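Local coordinates for Exo beta-1,2-glucooligosaccharide sophorohydrolase (non-reducing end) (Parabacteroides distasonis ATCC 8503, PDB 5Z06), which hydrolyses linear beta-1,2-glucan and beta-1,2-glucooligosaccharides of four or more units as an exo-acting enzyme, releasing sophorose from the non-reducing end, at residues Ile222-Asp227 with Asp246-Val251; Thr278-Pro281 with Glu285-Leu288. All coordinates share one frame; numbering follows the deposited sequence.

Contact 1: residues Ile222-Asp227 with Asp246-Val251; sequences IYRSFD and DFLGEV
Arg224, near the end of strand 219-225, reaches across to Asp246 and Leu248, which belong to the end of strand 243-247 and the turn after it. Its CB already points toward Asp246-Val251, and with CG anti to the backbone N the chain runs out from its own sheet to CD, 3.1 Å from Asp246 OD2. A bend at chi3 (63°) then brings NH1 round to the carboxylate, whose plane is turned 50° from the guanidinium. NE, 3.9 Å from the same Asp246 OD2, is a bystander; NH1 makes the salt bridge, 2.9 Å to Asp246 OD2 and nearly straight at 170°. The oxygen offers its syn lone pair and lies in the guanidinium plane. Leu248 CD2 approaches NH1 of Arg224 obliquely at 3.5 Å, and the same methyl meets the edge of the Phe226 ring at CE1, 3.7 Å away. Phe226 CZ lies over one guanidinium face, toward its rim.

Replacing Arg224 by an alanine removes the guanidinium and would probably leave the Asp246 carboxylate without its counter-charge and Leu248 CD2 with less to pack against. Strands 219-225 and 243-247 belong to the two facing sheets of a sandwich whose strand order resembles a fibronectin type III fold. Because Tyr257 and Tyr244 hydroxyls also bond Asp246, at OD2 and OD1 respectively, the buried carboxylate is probably ionised and held against rotation.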
loop_
_atom_site.group_PDB
_atom_site.type_symbol
_atom_site.label_atom_id
_atom_site.label_comp_id
_atom_site.label_asym_id
_atom_site.label_seq_id
_atom_site.Cartn_x
_atom_site.Cartn_y
_atom_site.Cartn_z
ATOM N N ILE A 222 20.430 7.592 -6.802
ATOM C CA ILE A 222 20.169 9.021 -6.696
ATOM C C ILE A 222 21.309 9.659 -5.912
ATOM O O ILE A 222 21.680 9.168 -4.842
ATOM C CB ILE A 222 18.810 9.339 -6.023
ATOM C CG1 ILE A 222 17.652 8.751 -6.845
ATOM C CG2 ILE A 222 18.621 10.852 -5.859
ATOM C CD1 ILE A 222 17.290 7.335 -6.474
ATOM N N TYR A 223 21.827 10.756 -6.468
ATOM C CA TYR A 223 22.909 11.551 -5.860
ATOM C C TYR A 223 22.398 12.913 -5.469
ATOM O O TYR A 223 21.627 13.524 -6.186
ATOM C CB TYR A 223 24.079 11.736 -6.832
ATOM C CG TYR A 223 24.813 10.453 -7.101
ATOM C CD1 TYR A 223 24.366 9.589 -8.094
ATOM C CD2 TYR A 223 25.928 10.081 -6.342
ATOM C CE1 TYR A 223 25.010 8.396 -8.340
ATOM C CE2 TYR A 223 26.586 8.887 -6.584
ATOM C CZ TYR A 223 26.121 8.050 -7.590
ATOM O OH TYR A 223 26.745 6.859 -7.842
ATOM N N ARG A 224 22.843 13.379 -4.320
ATOM C CA ARG A 224 22.422 14.655 -3.798
ATOM C C ARG A 224 23.620 15.534 -3.470
ATOM O O ARG A 224 24.642 15.059 -2.994
ATOM C CB ARG A 224 21.592 14.460 -2.544
ATOM C CG ARG A 224 20.982 15.759 -2.039
ATOM C CD ARG A 224 20.176 15.488 -0.803
ATOM N NE ARG A 224 20.994 14.994 0.292
ATOM C CZ ARG A 224 20.522 14.410 1.397
ATOM N NH1 ARG A 224 19.222 14.211 1.579
ATOM N NH2 ARG A 224 21.358 14.018 2.339
ATOM N N SER A 225 23.465 16.820 -3.721
ATOM C CA SER A 225 24.438 17.804 -3.296
ATOM C C SER A 225 23.705 18.921 -2.582
ATOM O O SER A 225 22.616 19.320 -2.994
ATOM C CB SER A 225 25.198 18.343 -4.494
ATOM O OG SER A 225 26.193 19.239 -4.053
ATOM N N PHE A 226 24.288 19.396 -1.491
ATOM C CA PHE A 226 23.830 20.620 -0.841
ATOM C C PHE A 226 24.552 21.871 -1.323
ATOM O O PHE A 226 24.105 22.971 -1.020
ATOM C CB PHE A 226 23.938 20.496 0.667
ATOM C CG PHE A 226 23.030 19.463 1.244
ATOM C CD1 PHE A 226 21.663 19.466 0.948
ATOM C CD2 PHE A 226 23.521 18.495 2.109
ATOM C CE1 PHE A 226 20.814 18.516 1.490
ATOM C CE2 PHE A 226 22.673 17.547 2.662
ATOM C CZ PHE A 226 21.314 17.558 2.351
ATOM N N ASP A 227 25.638 21.707 -2.080
ATOM C CA ASP A 227 26.376 22.851 -2.638
ATOM C C ASP A 227 26.477 22.871 -4.171
ATOM O O ASP A 227 26.957 23.846 -4.735
ATOM C CB ASP A 227 27.764 22.971 -1.983
ATOM C CG ASP A 227 28.643 21.748 -2.185
ATOM O OD1 ASP A 227 28.487 21.008 -3.184
ATOM O OD2 ASP A 227 29.520 21.531 -1.323
ATOM N N ASP A 246 12.991 12.723 -1.420
ATOM C CA ASP A 246 14.077 12.984 -0.533
ATOM C C ASP A 246 13.546 13.777 0.619
ATOM O O ASP A 246 13.312 14.982 0.496
ATOM C CB ASP A 246 15.185 13.774 -1.206
ATOM C CG ASP A 246 16.467 13.744 -0.405
ATOM O OD1 ASP A 246 16.797 12.675 0.164
ATOM O OD2 ASP A 246 17.142 14.790 -0.334
ATOM N N PHE A 247 13.378 13.105 1.745
ATOM C CA PHE A 247 12.900 13.768 2.918
ATOM C C PHE A 247 14.072 14.429 3.636
ATOM O O PHE A 247 14.807 13.770 4.338
ATOM C CB PHE A 247 12.166 12.805 3.846
ATOM C CG PHE A 247 11.367 13.516 4.878
ATOM C CD1 PHE A 247 11.941 13.883 6.086
ATOM C CD2 PHE A 247 10.070 13.889 4.611
ATOM C CE1 PHE A 247 11.199 14.556 7.039
ATOM C CE2 PHE A 247 9.336 14.586 5.539
ATOM C CZ PHE A 247 9.892 14.914 6.766
ATOM N N LEU A 248 14.222 15.731 3.459
ATOM C CA LEU A 248 15.279 16.503 4.124
ATOM C C LEU A 248 14.944 16.798 5.564
ATOM O O LEU A 248 15.833 16.933 6.382
ATOM C CB LEU A 248 15.527 17.836 3.401
ATOM C CG LEU A 248 15.974 17.637 1.956
ATOM C CD1 LEU A 248 15.812 18.921 1.162
ATOM C CD2 LEU A 248 17.408 17.141 1.919
ATOM N N GLY A 249 13.661 16.919 5.870
ATOM C CA GLY A 249 13.213 17.253 7.220
ATOM C C GLY A 249 13.542 18.662 7.662
ATOM O O GLY A 249 13.452 18.945 8.822
ATOM N N GLU A 250 13.862 19.546 6.718
ATOM C CA GLU A 250 14.385 20.860 7.000
ATOM C C GLU A 250 13.830 21.845 5.980
ATOM O O GLU A 250 13.794 21.560 4.774
ATOM C CB GLU A 250 15.893 20.809 6.897
ATOM C CG GLU A 250 16.570 22.154 7.069
ATOM C CD GLU A 250 18.069 22.040 7.292
ATOM O OE1 GLU A 250 18.589 20.904 7.355
ATOM O OE2 GLU A 250 18.717 23.109 7.398
ATOM N N VAL A 251 13.401 22.995 6.475
ATOM C CA VAL A 251 12.796 24.020 5.658
ATOM C C VAL A 251 13.860 25.013 5.200
ATOM O O VAL A 251 14.788 25.323 5.929
ATOM C CB VAL A 251 11.699 24.764 6.426
ATOM C CG1 VAL A 251 10.918 25.678 5.484
ATOM C CG2 VAL A 251 10.748 23.761 7.071
#

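Contact 2: residues Thr278-Pro281 with Glu285-Leu288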
loop_
_atom_site.group_PDB
_atom_site.type_symbol
_atom_site.label_atom_id
_atom_site.label_comp_id
_atom_site.label_asym_id
_atom_site.label_seq_id
_atom_site.Cartn_x
_atom_site.Cartn_y
_atom_site.Cartn_z
ATOM N N THR A 278 14.445 24.096 -3.442
ATOM C CA THR A 278 14.620 24.543 -2.071
ATOM C C THR A 278 13.295 24.390 -1.379
ATOM O O THR A 278 12.292 24.870 -1.890
ATOM C CB THR A 278 15.052 26.010 -2.021
ATOM O OG1 THR A 278 16.163 26.187 -2.902
ATOM C CG2 THR A 278 15.419 26.435 -0.580
ATOM N N THR A 279 13.303 23.724 -0.217
ATOM C CA THR A 279 12.116 23.602 0.606
ATOM C C THR A 279 11.686 24.936 1.172
ATOM O O THR A 279 12.495 25.802 1.373
ATOM C CB THR A 279 12.304 22.654 1.812
ATOM O OG1 THR A 279 13.372 23.125 2.661
ATOM C CG2 THR A 279 12.559 21.214 1.354
ATOM N N TYR A 280 10.406 25.056 1.487
ATOM C CA TYR A 280 9.828 26.321 1.926
ATOM C C TYR A 280 8.707 26.004 2.902
ATOM O O TYR A 280 8.132 24.915 2.836
ATOM C CB TYR A 280 9.270 27.106 0.725
ATOM C CG TYR A 280 8.456 26.213 -0.178
ATOM C CD1 TYR A 280 9.079 25.444 -1.146
ATOM C CD2 TYR A 280 7.085 26.097 -0.035
ATOM C CE1 TYR A 280 8.361 24.596 -1.956
ATOM C CE2 TYR A 280 6.355 25.253 -0.842
ATOM C CZ TYR A 280 6.993 24.498 -1.801
ATOM O OH TYR A 280 6.285 23.643 -2.612
ATOM N N PRO A 281 8.374 26.963 3.791
ATOM C CA PRO A 281 7.254 26.725 4.689
ATOM C C PRO A 281 5.950 26.577 3.929
ATOM O O PRO A 281 5.708 27.281 2.941
ATOM C CB PRO A 281 7.223 27.954 5.604
ATOM C CG PRO A 281 8.277 28.872 5.115
ATOM C CD PRO A 281 8.977 28.291 3.946
ATOM N N GLU A 285 -3.141 24.571 3.472
ATOM C CA GLU A 285 -3.671 24.490 2.112
ATOM C C GLU A 285 -2.661 23.827 1.197
ATOM O O GLU A 285 -3.000 22.913 0.461
ATOM C CB GLU A 285 -4.047 25.875 1.558
ATOM C CG GLU A 285 -5.312 26.462 2.182
ATOM C CD GLU A 285 -6.558 25.714 1.774
ATOM O OE1 GLU A 285 -6.878 25.707 0.566
ATOM O OE2 GLU A 285 -7.217 25.122 2.663
ATOM N N GLN A 286 -1.422 24.294 1.264
ATOM C CA GLN A 286 -0.332 23.701 0.497
ATOM C C GLN A 286 -0.115 22.255 0.871
ATOM O O GLN A 286 0.135 21.403 -0.007
ATOM C CB GLN A 286 0.954 24.525 0.662
ATOM C CG GLN A 286 0.888 25.867 -0.069
ATOM C CD GLN A 286 2.066 26.781 0.247
ATOM O OE1 GLN A 286 2.304 27.113 1.402
ATOM N NE2 GLN A 286 2.797 27.202 -0.789
ATOM N N LEU A 287 -0.203 21.957 2.165
ATOM C CA LEU A 287 -0.098 20.565 2.602
ATOM C C LEU A 287 -1.199 19.681 2.018
ATOM O O LEU A 287 -0.925 18.598 1.551
ATOM C CB LEU A 287 -0.090 20.458 4.106
ATOM C CG LEU A 287 1.178 20.954 4.795
ATOM C CD1 LEU A 287 0.897 20.962 6.297
ATOM C CD2 LEU A 287 2.398 20.117 4.452
ATOM N N LEU A 288 -2.434 20.167 2.034
ATOM C CA LEU A 288 -3.529 19.458 1.399
ATOM C C LEU A 288 -3.256 19.202 -0.062
ATOM O O LEU A 288 -3.446 18.089 -0.512
ATOM C CB LEU A 288 -4.845 20.222 1.559
ATOM C CG LEU A 288 -5.357 20.290 2.995
ATOM C CD1 LEU A 288 -6.524 21.261 3.086
ATOM C CD2 LEU A 288 -5.706 18.901 3.527
HETATM O O HOH W 1 3.298 29.334 2.164
#
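The segment joining the last strand of the beta-sandwich, 275-278, to helix 284-297 passes through this contact, in which the Tyr280 ring and the Pro281 carbonyl meet Gln286 in the first turn of the helix. The two sides are linked by a water rather than by a direct bond. Pro281 O and Gln286 OE1 lie 3.7 Å apart, both acceptors, and the water donates to each: it is modelled 3.3 Å from Pro281 O and 2.5 Å from Gln286 OE1, the latter short enough to be treated with caution. Gln286 CB points toward the linker, and the chain continues extended beyond CG (chi2 172°), which carries the amide out to the water.

The other end of that amide lies beside Tyr280: Gln286 NE2 is 4.1 Å from Tyr280 CE2, with ring and amide planes 43° apart, so the evidence supports van der Waals contact and not a stack. The ring is placed by a first torsion of 46°, which sets CG between the backbone N and the carbonyl carbon, and Thr278 O lies in plane at its edge. Beyond the contact, Tyr280 OH bonds Ala200 O of the sandwich.

Gln286 OE1 also accepts from Thr283 N, just ahead of the helix. Since Pro281 O and Gln286 OE1 are both acceptors, they can be joined only through a donor between them, the place the water takes, and the interface itself is small, with 79 Å² buried between the segments.

Overall arrangement
Both segments of contact 1 come earlier in the chain than those of contact 2, and the contact centres are about 16 Å apart on the same side of the protein. Contact 1 spans the two facing sheets of the sandwich; contact 2 begins where strand 275-278 leaves one of them and ends on helix 284-297, which packs on helices 624-636 and 665-680 of the helical domain, the part holding the glycoamylase-like family region. The two meet directly: Glu250 O lies 2.7 Å from Thr279 OG1, a probable hydrogen bond, and Val251 CG1 packs 3.3 Å from Pro281 N, so the loop after strand 243-247 packs against the linker that runs from the sandwich to the helical domain.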